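Local coordinates for uncharacterized protein (Capnocytophaga ochracea, PDB 4W9R), which is of unknown function but, as a member of the putative esterase family in the alpha/beta-hydrolase clan, may act as a hydrolase, at residues A34-V39 with P112-K117; P149-R154 with I190-A195; A176-E181 with S215-A220. One frame throughout, in Å; residues are numbered along the deposited sequence.

Contact 1 (A34-V39 with P112-K117); sequences AYPLIV and PIADLK
L37 and I113 put their side chains on the same face of the sheet, and they meet where L37 CB packs against I113 CG2 at 3.7 Å. A chi1 of -56° sets CG1 of I113 beside its backbone N and leaves the CG2 methyl turned toward L37. On the same face K117 also reaches L37, its CG 4.0 Å from L37 CB, before the chain bends and carries the ammonium group off to the carbonyl of T140. Y35 shares this face: its ring passes obliquely by P112, with CE2 and P112 CG 4.3 Å apart, while the hydroxyl is held by Q33 and the carbonyl of T30. Away from that face, A34 CB touches A114 CB at 4.0 Å and P36 CB lies beside L116 CB at 4.2 Å. In sequence these two small contacts fall on either side of the corner at D115, A114 before it and L116 after.

The backbones run parallel. Y35 N donates to P112 O at 3.0 Å and A114 N donates back to Y35 O; beyond the corner, L37 N bonds to L116 O at 3.0 Å. Y35 faces I113 but L37 faces K117, a shift of two residues that makes a beta bulge, with the extra residues on the 112-117 side. Strands 35-40 and 116-122 are adjacent parallel strands of the central sheet, consistent with the alpha/beta-hydrolase family, and the chain between them runs through strand 67-71, which flanks 34-39 on its other side, and helix 91-110, which covers I113 and K117. Main-chain bonds stitch the strands across the bulge, alkyl groups pack beside them, and the polar ends of Y35 and K117 find partners elsewhere, which implies that the pairing rests on backbone bonds and apolar cover, without charge.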
ATOM      1  N   ALA B  34     -21.884   8.613  11.554  1.00 65.21           N
ATOM      2  CA  ALA B  34     -21.869   8.561  10.097  1.00 57.30           C
ATOM      3  C   ALA B  34     -20.494   8.175   9.558  1.00 56.11           C
ATOM      4  O   ALA B  34     -19.470   8.478  10.171  1.00 58.56           O
ATOM      5  CB  ALA B  34     -22.305   9.898   9.516  1.00 51.57           C
ATOM      6  N   TYR B  35     -20.478   7.505   8.410  1.00 46.92           N
ATOM      7  CA  TYR B  35     -19.226   7.085   7.795  1.00 31.36           C
ATOM      8  C   TYR B  35     -19.091   7.634   6.382  1.00 30.12           C
ATOM      9  O   TYR B  35     -20.065   7.677   5.633  1.00 39.49           O
ATOM     10  CB  TYR B  35     -19.131   5.557   7.751  1.00 31.28           C
ATOM     11  CG  TYR B  35     -19.419   4.862   9.062  1.00 43.28           C
ATOM     12  CD1 TYR B  35     -18.407   4.626   9.982  1.00 44.35           C
ATOM     13  CD2 TYR B  35     -20.701   4.427   9.372  1.00 42.47           C
ATOM     14  CE1 TYR B  35     -18.665   3.986  11.179  1.00 54.62           C
ATOM     15  CE2 TYR B  35     -20.968   3.784  10.566  1.00 50.71           C
ATOM     16  CZ  TYR B  35     -19.946   3.567  11.466  1.00 61.81           C
ATOM     17  OH  TYR B  35     -20.203   2.928  12.658  1.00 70.15           O
ATOM     18  N   PRO B  36     -17.871   8.044   6.008  1.00 24.28           N
ATOM     19  CA  PRO B  36     -17.597   8.425   4.620  1.00 20.11           C
ATOM     20  C   PRO B  36     -17.610   7.197   3.721  1.00 22.22           C
ATOM     21  O   PRO B  36     -17.207   6.120   4.162  1.00 30.11           O
ATOM     22  CB  PRO B  36     -16.199   9.050   4.688  1.00 20.30           C
ATOM     23  CG  PRO B  36     -15.998   9.400   6.129  1.00 23.22           C
ATOM     24  CD  PRO B  36     -16.740   8.353   6.897  1.00 25.78           C
ATOM     25  N   LEU B  37     -18.068   7.354   2.484  1.00 24.18           N
ATOM     26  CA  LEU B  37     -18.167   6.232   1.557  1.00 24.74           C
ATOM     27  C   LEU B  37     -17.067   6.266   0.504  1.00 26.19           C
ATOM     28  O   LEU B  37     -16.812   7.304  -0.107  1.00 33.67           O
ATOM     29  CB  LEU B  37     -19.536   6.226   0.876  1.00 25.09           C
ATOM     30  CG  LEU B  37     -19.746   5.211  -0.250  1.00 23.46           C
ATOM     31  CD1 LEU B  37     -19.566   3.791   0.262  1.00 20.13           C
ATOM     32  CD2 LEU B  37     -21.120   5.386  -0.878  1.00 24.50           C
ATOM     33  N   ILE B  38     -16.416   5.126   0.298  1.00 21.12           N
ATOM     34  CA  ILE B  38     -15.438   4.988  -0.776  1.00 27.56           C
ATOM     35  C   ILE B  38     -15.851   3.874  -1.730  1.00 25.62           C
ATOM     36  O   ILE B  38     -15.969   2.715  -1.331  1.00 22.62           O
ATOM     37  CB  ILE B  38     -14.028   4.696  -0.237  1.00 25.55           C
ATOM     38  CG1 ILE B  38     -13.520   5.876   0.590  1.00 25.52           C
ATOM     39  CG2 ILE B  38     -13.073   4.408  -1.383  1.00 25.05           C
ATOM     40  CD1 ILE B  38     -12.119   5.683   1.123  1.00 31.68           C
ATOM     41  N   VAL B  39     -16.076   4.232  -2.990  1.00 26.56           N
ATOM     42  CA  VAL B  39     -16.477   3.265  -4.006  1.00 24.61           C
ATOM     43  C   VAL B  39     -15.283   2.836  -4.856  1.00 24.41           C
ATOM     44  O   VAL B  39     -14.520   3.676  -5.334  1.00 34.55           O
ATOM     45  CB  VAL B  39     -17.582   3.839  -4.918  1.00 27.23           C
ATOM     46  CG1 VAL B  39     -17.963   2.840  -5.996  1.00 20.87           C
ATOM     47  CG2 VAL B  39     -18.800   4.227  -4.092  1.00 19.08           C
ATOM     48  N   PRO B 112     -25.735   4.809   7.383  1.00 35.27           N
ATOM     49  CA  PRO B 112     -25.592   6.247   7.635  1.00 40.22           C
ATOM     50  C   PRO B 112     -24.342   6.821   6.973  1.00 40.98           C
ATOM     51  O   PRO B 112     -23.310   6.976   7.625  1.00 42.73           O
ATOM     52  CB  PRO B 112     -25.495   6.328   9.161  1.00 38.50           C
ATOM     53  CG  PRO B 112     -24.941   5.008   9.568  1.00 34.90           C
ATOM     54  CD  PRO B 112     -25.505   4.010   8.600  1.00 37.08           C
ATOM     55  N   ILE B 113     -24.437   7.119   5.682  1.00 30.10           N
ATOM     56  CA  ILE B 113     -23.302   7.640   4.928  1.00 27.84           C
ATOM     57  C   ILE B 113     -23.116   9.138   5.151  1.00 25.25           C
ATOM     58  O   ILE B 113     -24.069   9.911   5.062  1.00 34.09           O
ATOM     59  CB  ILE B 113     -23.463   7.370   3.416  1.00 29.24           C
ATOM     60  CG1 ILE B 113     -23.650   5.873   3.158  1.00 31.49           C
ATOM     61  CG2 ILE B 113     -22.267   7.902   2.644  1.00 20.09           C
ATOM     62  CD1 ILE B 113     -22.546   5.008   3.731  1.00 15.91           C
ATOM     63  N   ALA B 114     -21.880   9.542   5.432  1.00 29.74           N
ATOM     64  CA  ALA B 114     -21.558  10.948   5.649  1.00 30.82           C
ATOM     65  C   ALA B 114     -21.570  11.728   4.338  1.00 35.50           C
ATOM     66  O   ALA B 114     -21.827  11.168   3.273  1.00 42.90           O
ATOM     67  CB  ALA B 114     -20.203  11.081   6.330  1.00 30.23           C
ATOM     68  N   ASP B 115     -21.279  13.022   4.421  1.00 43.25           N
ATOM     69  CA  ASP B 115     -21.330  13.895   3.253  1.00 50.26           C
ATOM     70  C   ASP B 115     -20.157  13.666   2.307  1.00 52.91           C
ATOM     71  O   ASP B 115     -20.182  14.115   1.162  1.00 57.51           O
ATOM     72  CB  ASP B 115     -21.368  15.363   3.685  1.00 62.64           C
ATOM     73  CG  ASP B 115     -22.683  15.745   4.337  1.00 80.70           C
ATOM     74  OD1 ASP B 115     -23.288  14.884   5.010  1.00 94.38           O
ATOM     75  OD2 ASP B 115     -23.112  16.908   4.174  1.00 81.27           O
ATOM     76  N   LEU B 116     -19.132  12.968   2.785  1.00 50.71           N
ATOM     77  CA  LEU B 116     -17.963  12.674   1.963  1.00 39.16           C
ATOM     78  C   LEU B 116     -18.076  11.311   1.283  1.00 38.66           C
ATOM     79  O   LEU B 116     -18.096  10.274   1.946  1.00 39.31           O
ATOM     80  CB  LEU B 116     -16.686  12.726   2.801  1.00 31.59           C
ATOM     81  CG  LEU B 116     -15.408  12.375   2.037  1.00 31.51           C
ATOM     82  CD1 LEU B 116     -15.191  13.349   0.888  1.00 29.99           C
ATOM     83  CD2 LEU B 116     -14.204  12.357   2.965  1.00 42.94           C
ATOM     84  N   LYS B 117     -18.147  11.325  -0.043  1.00 27.30           N
ATOM     85  CA  LYS B 117     -18.214  10.096  -0.823  1.00 26.79           C
ATOM     86  C   LYS B 117     -17.130  10.097  -1.896  1.00 28.94           C
ATOM     87  O   LYS B 117     -17.123  10.958  -2.772  1.00 29.50           O
ATOM     88  CB  LYS B 117     -19.597   9.936  -1.459  1.00 24.89           C
ATOM     89  CG  LYS B 117     -20.727   9.758  -0.453  1.00 24.40           C
ATOM     90  CD  LYS B 117     -22.095   9.877  -1.113  1.00 31.23           C
ATOM     91  CE  LYS B 117     -22.660  11.288  -0.991  1.00 45.14           C
ATOM     92  NZ  LYS B 117     -21.817  12.314  -1.669  1.00 54.33           N
TER

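Contact 2 (P149-R154 with I190-A195); sequences PVALPR and IQFERA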
ATOM      1  N   PRO B 149      -4.709   6.053 -15.404  1.00 24.89           N
ATOM      2  CA  PRO B 149      -5.852   6.047 -16.316  1.00 23.36           C
ATOM      3  C   PRO B 149      -5.430   5.845 -17.764  1.00 22.36           C
ATOM      4  O   PRO B 149      -4.328   6.245 -18.137  1.00 19.13           O
ATOM      5  CB  PRO B 149      -6.457   7.435 -16.121  1.00 22.60           C
ATOM      6  CG  PRO B 149      -5.283   8.289 -15.783  1.00 21.18           C
ATOM      7  CD  PRO B 149      -4.367   7.417 -14.958  1.00 24.31           C
ATOM      8  N   VAL B 150      -6.291   5.223 -18.562  1.00 29.45           N
ATOM      9  CA  VAL B 150      -6.106   5.243 -20.003  1.00 28.76           C
ATOM     10  C   VAL B 150      -6.939   6.404 -20.512  1.00 26.18           C
ATOM     11  O   VAL B 150      -8.167   6.325 -20.537  1.00 31.95           O
ATOM     12  CB  VAL B 150      -6.560   3.929 -20.662  1.00 25.92           C
ATOM     13  CG1 VAL B 150      -6.300   3.965 -22.160  1.00 26.76           C
ATOM     14  CG2 VAL B 150      -5.864   2.739 -20.014  1.00 18.14           C
ATOM     15  N   ALA B 151      -6.279   7.474 -20.942  1.00 27.86           N
ATOM     16  CA  ALA B 151      -7.003   8.721 -21.148  1.00 40.40           C
ATOM     17  C   ALA B 151      -7.249   9.090 -22.603  1.00 47.83           C
ATOM     18  O   ALA B 151      -6.770   8.431 -23.527  1.00 46.72           O
ATOM     19  CB  ALA B 151      -6.260   9.856 -20.455  1.00 32.99           C
ATOM     20  N   LEU B 152      -7.998  10.174 -22.778  1.00 47.77           N
ATOM     21  CA  LEU B 152      -8.154  10.835 -24.062  1.00 38.58           C
ATOM     22  C   LEU B 152      -7.597  12.247 -23.941  1.00 37.27           C
ATOM     23  O   LEU B 152      -8.198  13.092 -23.277  1.00 37.51           O
ATOM     24  CB  LEU B 152      -9.624  10.863 -24.483  1.00 36.52           C
ATOM     25  CG  LEU B 152     -10.353   9.520 -24.432  1.00 33.76           C
ATOM     26  CD1 LEU B 152     -11.821   9.684 -24.793  1.00 31.17           C
ATOM     27  CD2 LEU B 152      -9.680   8.510 -25.351  1.00 24.16           C
ATOM     28  N   PRO B 153      -6.448  12.507 -24.577  1.00 38.36           N
ATOM     29  CA  PRO B 153      -5.800  13.821 -24.496  1.00 39.47           C
ATOM     30  C   PRO B 153      -6.704  14.980 -24.920  1.00 39.11           C
ATOM     31  O   PRO B 153      -6.616  16.056 -24.329  1.00 48.80           O
ATOM     32  CB  PRO B 153      -4.614  13.677 -25.452  1.00 43.28           C
ATOM     33  CG  PRO B 153      -4.279  12.225 -25.394  1.00 37.32           C
ATOM     34  CD  PRO B 153      -5.600  11.516 -25.264  1.00 36.99           C
ATOM     35  N   ARG B 154      -7.569  14.759 -25.906  1.00 36.44           N
ATOM     36  CA  ARG B 154      -8.421  15.828 -26.427  1.00 38.90           C
ATOM     37  C   ARG B 154      -9.479  16.291 -25.423  1.00 39.04           C
ATOM     38  O   ARG B 154     -10.034  17.379 -25.560  1.00 42.86           O
ATOM     39  CB  ARG B 154      -9.108  15.384 -27.724  1.00 27.72           C
ATOM     40  CG  ARG B 154     -10.009  14.165 -27.577  1.00 45.36           C
ATOM     41  CD  ARG B 154     -10.688  13.813 -28.894  1.00 39.26           C
ATOM     42  NE  ARG B 154     -11.905  14.589 -29.114  1.00 51.43           N
ATOM     43  CZ  ARG B 154     -13.134  14.094 -29.009  1.00 54.92           C
ATOM     44  NH1 ARG B 154     -13.312  12.817 -28.698  1.00 42.16           N
ATOM     45  NH2 ARG B 154     -14.187  14.873 -29.224  1.00 63.11           N
ATOM     46  N   ILE B 190      -0.014  11.920 -19.646  1.00 29.80           N
ATOM     47  CA  ILE B 190       0.661  13.200 -19.461  1.00 32.36           C
ATOM     48  C   ILE B 190       0.048  14.285 -20.343  1.00 37.49           C
ATOM     49  O   ILE B 190      -0.191  15.402 -19.884  1.00 42.83           O
ATOM     50  CB  ILE B 190       2.170  13.086 -19.754  1.00 28.49           C
ATOM     51  CG1 ILE B 190       2.888  12.448 -18.564  1.00 24.78           C
ATOM     52  CG2 ILE B 190       2.775  14.450 -20.046  1.00 21.77           C
ATOM     53  CD1 ILE B 190       4.389  12.549 -18.642  1.00 54.29           C
ATOM     54  N   GLN B 191      -0.211  13.947 -21.603  1.00 38.14           N
ATOM     55  CA  GLN B 191      -0.843  14.877 -22.533  1.00 41.58           C
ATOM     56  C   GLN B 191      -2.201  15.333 -22.009  1.00 43.50           C
ATOM     57  O   GLN B 191      -2.543  16.515 -22.085  1.00 38.24           O
ATOM     58  CB  GLN B 191      -1.006  14.239 -23.913  1.00 37.18           C
ATOM     59  CG  GLN B 191       0.300  13.905 -24.611  1.00 49.50           C
ATOM     60  CD  GLN B 191       0.083  13.171 -25.920  1.00 64.57           C
ATOM     61  OE1 GLN B 191      -0.889  13.422 -26.632  1.00 70.44           O
ATOM     62  NE2 GLN B 191       0.987  12.250 -26.240  1.00 65.54           N
ATOM     63  N   PHE B 192      -2.967  14.387 -21.474  1.00 35.89           N
ATOM     64  CA  PHE B 192      -4.278  14.685 -20.909  1.00 33.28           C
ATOM     65  C   PHE B 192      -4.156  15.588 -19.688  1.00 37.82           C
ATOM     66  O   PHE B 192      -4.900  16.559 -19.547  1.00 39.87           O
ATOM     67  CB  PHE B 192      -5.010  13.392 -20.540  1.00 22.42           C
ATOM     68  CG  PHE B 192      -6.243  13.605 -19.706  1.00 28.21           C
ATOM     69  CD1 PHE B 192      -7.430  14.018 -20.292  1.00 27.42           C
ATOM     70  CD2 PHE B 192      -6.217  13.387 -18.337  1.00 27.33           C
ATOM     71  CE1 PHE B 192      -8.565  14.215 -19.526  1.00 38.09           C
ATOM     72  CE2 PHE B 192      -7.351  13.584 -17.565  1.00 26.90           C
ATOM     73  CZ  PHE B 192      -8.527  13.996 -18.162  1.00 33.68           C
ATOM     74  N   GLU B 193      -3.210  15.262 -18.811  1.00 31.48           N
ATOM     75  CA  GLU B 193      -3.019  16.010 -17.573  1.00 32.21           C
ATOM     76  C   GLU B 193      -2.590  17.448 -17.855  1.00 35.78           C
ATOM     77  O   GLU B 193      -3.058  18.381 -17.202  1.00 44.06           O
ATOM     78  CB  GLU B 193      -1.988  15.312 -16.681  1.00 34.39           C
ATOM     79  CG  GLU B 193      -1.975  15.791 -15.234  1.00 29.76           C
ATOM     80  CD  GLU B 193      -1.135  17.038 -15.026  1.00 41.36           C
ATOM     81  OE1 GLU B 193      -1.377  17.762 -14.037  1.00 41.60           O
ATOM     82  OE2 GLU B 193      -0.228  17.290 -15.847  1.00 50.88           O
ATOM     83  N   ARG B 194      -1.704  17.618 -18.831  1.00 40.33           N
ATOM     84  CA  ARG B 194      -1.228  18.944 -19.213  1.00 45.70           C
ATOM     85  C   ARG B 194      -2.378  19.824 -19.696  1.00 41.70           C
ATOM     86  O   ARG B 194      -2.430  21.016 -19.393  1.00 49.21           O
ATOM     87  CB  ARG B 194      -0.152  18.837 -20.298  1.00 57.13           C
ATOM     88  CG  ARG B 194       0.341  20.179 -20.818  1.00 78.99           C
ATOM     89  CD  ARG B 194       1.461  20.021 -21.840  1.00 93.81           C
ATOM     90  NE  ARG B 194       2.709  19.569 -21.230  1.00102.48           N
ATOM     91  CZ  ARG B 194       3.175  18.327 -21.306  1.00 96.09           C
ATOM     92  NH1 ARG B 194       2.499  17.402 -21.974  1.00 92.01           N
ATOM     93  NH2 ARG B 194       4.321  18.010 -20.719  1.00 88.77           N
ATOM     94  N   ALA B 195      -3.305  19.226 -20.438  1.00 35.58           N
ATOM     95  CA  ALA B 195      -4.456  19.953 -20.961  1.00 47.98           C
ATOM     96  C   ALA B 195      -5.460  20.268 -19.857  1.00 43.86           C
ATOM     97  O   ALA B 195      -6.213  21.238 -19.946  1.00 46.48           O
ATOM     98  CB  ALA B 195      -5.125  19.156 -22.073  1.00 20.64           C
TER
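A151 and F192 form the tight heart of this contact: the methyl of A151 rests 3.8 Å from F192 CB and stays close to the root of the ring, meeting it obliquely. F192 holds CG anti to its backbone N (chi1 168°), which leads the ring off the helix and in beside the loop, where CD1 comes up to the carbonyl oxygen of L152 at 3.2 Å. That oxygen also approaches the ring at a slant. The backbones come near each other, P153 CA and F192 CA 4.0 Å apart. The ring has a second partner beyond the loop, since F127 meets it in a T-shaped, edge-to-face stack, and N130 touches it too. With the ring cut back to an alanine, the A151 methyl and F127 would probably lose their aromatic partner and a gap would open between loop and helix.

Outward from this core the contact thins. P153 lies against Q191, the two side chains crossing at an angle, with P153 CB 4.0 Å from Q191 CB. The extended Q191 chain brings OE1 to 3.8 Å from P153 CG, a van der Waals touch on the solvent side. A195, one turn after Q191, adds a light contact of its CB with P153 O at 4.1 Å. The segments are joined by van der Waals contact, part of it with carbonyl and amide oxygens.

The loop follows strand 143-149 and leads into helix 156-165, whereas the second segment belongs to helix 183-196, which comes after strand 171-180. The contact thus joins the connection after strand 143-149 to helix 183-196, with helix 123-128 packed against both through F127, which touches P149, A151 and L152 as well as F192.

Contact 3 (A176-E181 with S215-A220); sequences ATADVE and SSVNAA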
ATOM      1  N   ALA B 176      -2.529   9.575 -10.743  1.00 27.80           N
ATOM      2  CA  ALA B 176      -1.179   9.027 -10.749  1.00 27.98           C
ATOM      3  C   ALA B 176      -0.923   8.201 -12.004  1.00 34.49           C
ATOM      4  O   ALA B 176      -1.828   7.545 -12.521  1.00 33.79           O
ATOM      5  CB  ALA B 176      -0.943   8.185  -9.504  1.00 25.81           C
ATOM      6  N   THR B 177       0.312   8.241 -12.491  1.00 27.62           N
ATOM      7  CA  THR B 177       0.705   7.435 -13.640  1.00 32.71           C
ATOM      8  C   THR B 177       2.154   6.966 -13.506  1.00 33.45           C
ATOM      9  O   THR B 177       2.933   7.535 -12.741  1.00 37.10           O
ATOM     10  CB  THR B 177       0.529   8.210 -14.962  1.00 36.14           C
ATOM     11  OG1 THR B 177       0.897   7.371 -16.064  1.00 47.72           O
ATOM     12  CG2 THR B 177       1.391   9.462 -14.968  1.00 25.61           C
ATOM     13  N   ALA B 178       2.499   5.916 -14.244  1.00 25.07           N
ATOM     14  CA  ALA B 178       3.842   5.347 -14.213  1.00 26.70           C
ATOM     15  C   ALA B 178       4.286   5.022 -15.631  1.00 29.80           C
ATOM     16  O   ALA B 178       3.475   4.602 -16.448  1.00 28.31           O
ATOM     17  CB  ALA B 178       3.879   4.105 -13.340  1.00 30.81           C
ATOM     18  N   ASP B 179       5.560   5.248 -15.934  1.00 32.20           N
ATOM     19  CA  ASP B 179       6.049   5.081 -17.302  1.00 32.57           C
ATOM     20  C   ASP B 179       6.654   3.717 -17.662  1.00 37.28           C
ATOM     21  O   ASP B 179       6.891   3.455 -18.840  1.00 34.84           O
ATOM     22  CB  ASP B 179       7.082   6.170 -17.611  1.00 30.66           C
ATOM     23  CG  ASP B 179       8.330   6.051 -16.763  1.00 40.98           C
ATOM     24  OD1 ASP B 179       8.226   5.583 -15.609  1.00 45.32           O
ATOM     25  OD2 ASP B 179       9.417   6.425 -17.251  1.00 52.76           O
ATOM     26  N   VAL B 180       6.890   2.837 -16.690  1.00 40.41           N
ATOM     27  CA  VAL B 180       7.651   1.630 -17.015  1.00 30.85           C
ATOM     28  C   VAL B 180       6.774   0.578 -17.685  1.00 34.45           C
ATOM     29  O   VAL B 180       5.821   0.063 -17.099  1.00 42.72           O
ATOM     30  CB  VAL B 180       8.312   1.017 -15.769  1.00 30.40           C
ATOM     31  CG1 VAL B 180       8.941  -0.324 -16.112  1.00 23.57           C
ATOM     32  CG2 VAL B 180       9.358   1.964 -15.210  1.00 19.95           C
ATOM     33  N   GLU B 181       7.135   0.281 -18.931  1.00 32.14           N
ATOM     34  CA  GLU B 181       6.394  -0.594 -19.838  1.00 31.11           C
ATOM     35  C   GLU B 181       4.964  -0.093 -20.025  1.00 35.12           C
ATOM     36  O   GLU B 181       4.082  -0.846 -20.436  1.00 47.18           O
ATOM     37  CB  GLU B 181       6.381  -2.034 -19.311  1.00 27.67           C
ATOM     38  CG  GLU B 181       7.755  -2.678 -19.177  1.00 38.00           C
ATOM     39  CD  GLU B 181       8.248  -3.296 -20.475  1.00 47.09           C
ATOM     40  OE1 GLU B 181       7.531  -3.201 -21.494  1.00 40.62           O
ATOM     41  OE2 GLU B 181       9.353  -3.882 -20.476  1.00 44.85           O
ATOM     42  N   SER B 215       9.051   3.761 -12.250  1.00 26.99           N
ATOM     43  CA  SER B 215       8.262   2.864 -11.417  1.00 31.93           C
ATOM     44  C   SER B 215       7.324   1.996 -12.246  1.00 37.48           C
ATOM     45  O   SER B 215       6.749   2.456 -13.233  1.00 29.94           O
ATOM     46  CB  SER B 215       7.455   3.661 -10.392  1.00 35.47           C
ATOM     47  OG  SER B 215       6.614   2.806  -9.636  1.00 42.18           O
ATOM     48  N   SER B 216       7.176   0.738 -11.843  1.00 40.87           N
ATOM     49  CA  SER B 216       6.210  -0.151 -12.473  1.00 30.63           C
ATOM     50  C   SER B 216       4.796   0.325 -12.168  1.00 34.15           C
ATOM     51  O   SER B 216       4.549   0.936 -11.126  1.00 36.72           O
ATOM     52  CB  SER B 216       6.401  -1.593 -12.003  1.00 40.26           C
ATOM     53  OG  SER B 216       7.586  -2.154 -12.541  1.00 53.53           O
ATOM     54  N   VAL B 217       3.874   0.038 -13.080  1.00 27.83           N
ATOM     55  CA  VAL B 217       2.501   0.517 -12.980  1.00 30.29           C
ATOM     56  C   VAL B 217       1.794   0.055 -11.709  1.00 28.16           C
ATOM     57  O   VAL B 217       1.271   0.872 -10.950  1.00 29.41           O
ATOM     58  CB  VAL B 217       1.674   0.064 -14.194  1.00 25.98           C
ATOM     59  CG1 VAL B 217       0.206   0.378 -13.983  1.00 38.23           C
ATOM     60  CG2 VAL B 217       2.192   0.726 -15.455  1.00 36.22           C
ATOM     61  N   ASN B 218       1.784  -1.253 -11.483  1.00 26.82           N
ATOM     62  CA  ASN B 218       1.060  -1.828 -10.355  1.00 29.76           C
ATOM     63  C   ASN B 218       1.601  -1.371  -9.005  1.00 34.50           C
ATOM     64  O   ASN B 218       0.840  -1.190  -8.055  1.00 38.05           O
ATOM     65  CB  ASN B 218       1.085  -3.353 -10.443  1.00 20.72           C
ATOM     66  CG  ASN B 218       0.299  -3.877 -11.629  1.00 28.08           C
ATOM     67  OD1 ASN B 218      -0.723  -3.306 -12.010  1.00 29.46           O
ATOM     68  ND2 ASN B 218       0.777  -4.964 -12.223  1.00 28.51           N
ATOM     69  N   ALA B 219       2.913  -1.179  -8.923  1.00 33.24           N
ATOM     70  CA  ALA B 219       3.532  -0.689  -7.699  1.00 31.85           C
ATOM     71  C   ALA B 219       3.182   0.777  -7.473  1.00 34.39           C
ATOM     72  O   ALA B 219       3.054   1.229  -6.335  1.00 31.00           O
ATOM     73  CB  ALA B 219       5.038  -0.875  -7.752  1.00 26.05           C
ATOM     74  N   ALA B 220       3.030   1.517  -8.566  1.00 27.68           N
ATOM     75  CA  ALA B 220       2.688   2.931  -8.492  1.00 24.80           C
ATOM     76  C   ALA B 220       1.248   3.127  -8.032  1.00 31.11           C
ATOM     77  O   ALA B 220       0.945   4.078  -7.312  1.00 30.23           O
ATOM     78  CB  ALA B 220       2.907   3.601  -9.836  1.00 25.22           C
TER
HETATM   79  O   HOH W   1       4.892  -1.574 -15.253  1.00 37.64           O
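A178 and A220 make the central apolar touch, their CB atoms 3.7 Å apart where the first turn of helix 217-232 faces the strand. V217 supports it from the side, its CG2 4.3 Å from A178 CB. The carbonyl oxygen of S215 lies among aliphatic groups, between the A178 methyl and V180. In V180, chi1 of 173° leaves CG2 beside the backbone N, and this is the branch turned to S215.

Direct polar links are slight. V180 N reaches S215 O in a weak, long bond of 3.5 Å. A water does more: it donates to V180 O at 2.6 Å and accepts from V217 N at 2.9 Å, bridging V180 to the first residue of the helix. Within 215-220, S216 O takes two donors, A220 N, as the first helical bond, and S215 OG, which comes in tilted from the carbonyl plane. D179 sends OD1 to the backbone N of G214, just before S215.

Strand 171-180 has as its neighbour strand 205-213, the outermost of the sheet within this chain, from which the chain passes through this contact into helix 217-232. Both segments also reach the second subunit: N218 ND2 bonds to E62 and the backbone O of N218 to Y56 of that subunit, and E181 to its backbone at K242 and E243, so strand, helix start and dimer interface adjoin here.

Overall arrangement
From the N terminus, contact 1 is the first to close: the chain leaves strand 35-40, passes through strand 67-71 and helix 91-110, and returns at 112-117. Contact 2 then closes a loop through helix 156-165 and strand 171-180, and contact 3 one through helix 183-196 and strand 205-213. These two cross, because 176-181 falls between 149-154 and 190-195, and they touch, P149 CD sitting 3.5 Å from A176 O. Contact 1 lies about 29 Å from either, centre to centre. Contact 1 joins two central strands, contact 2 ties the loop after strand 143-149 to helix 183-196, and contact 3 ties strand 171-180 of the same sheet to the start of helix 217-232.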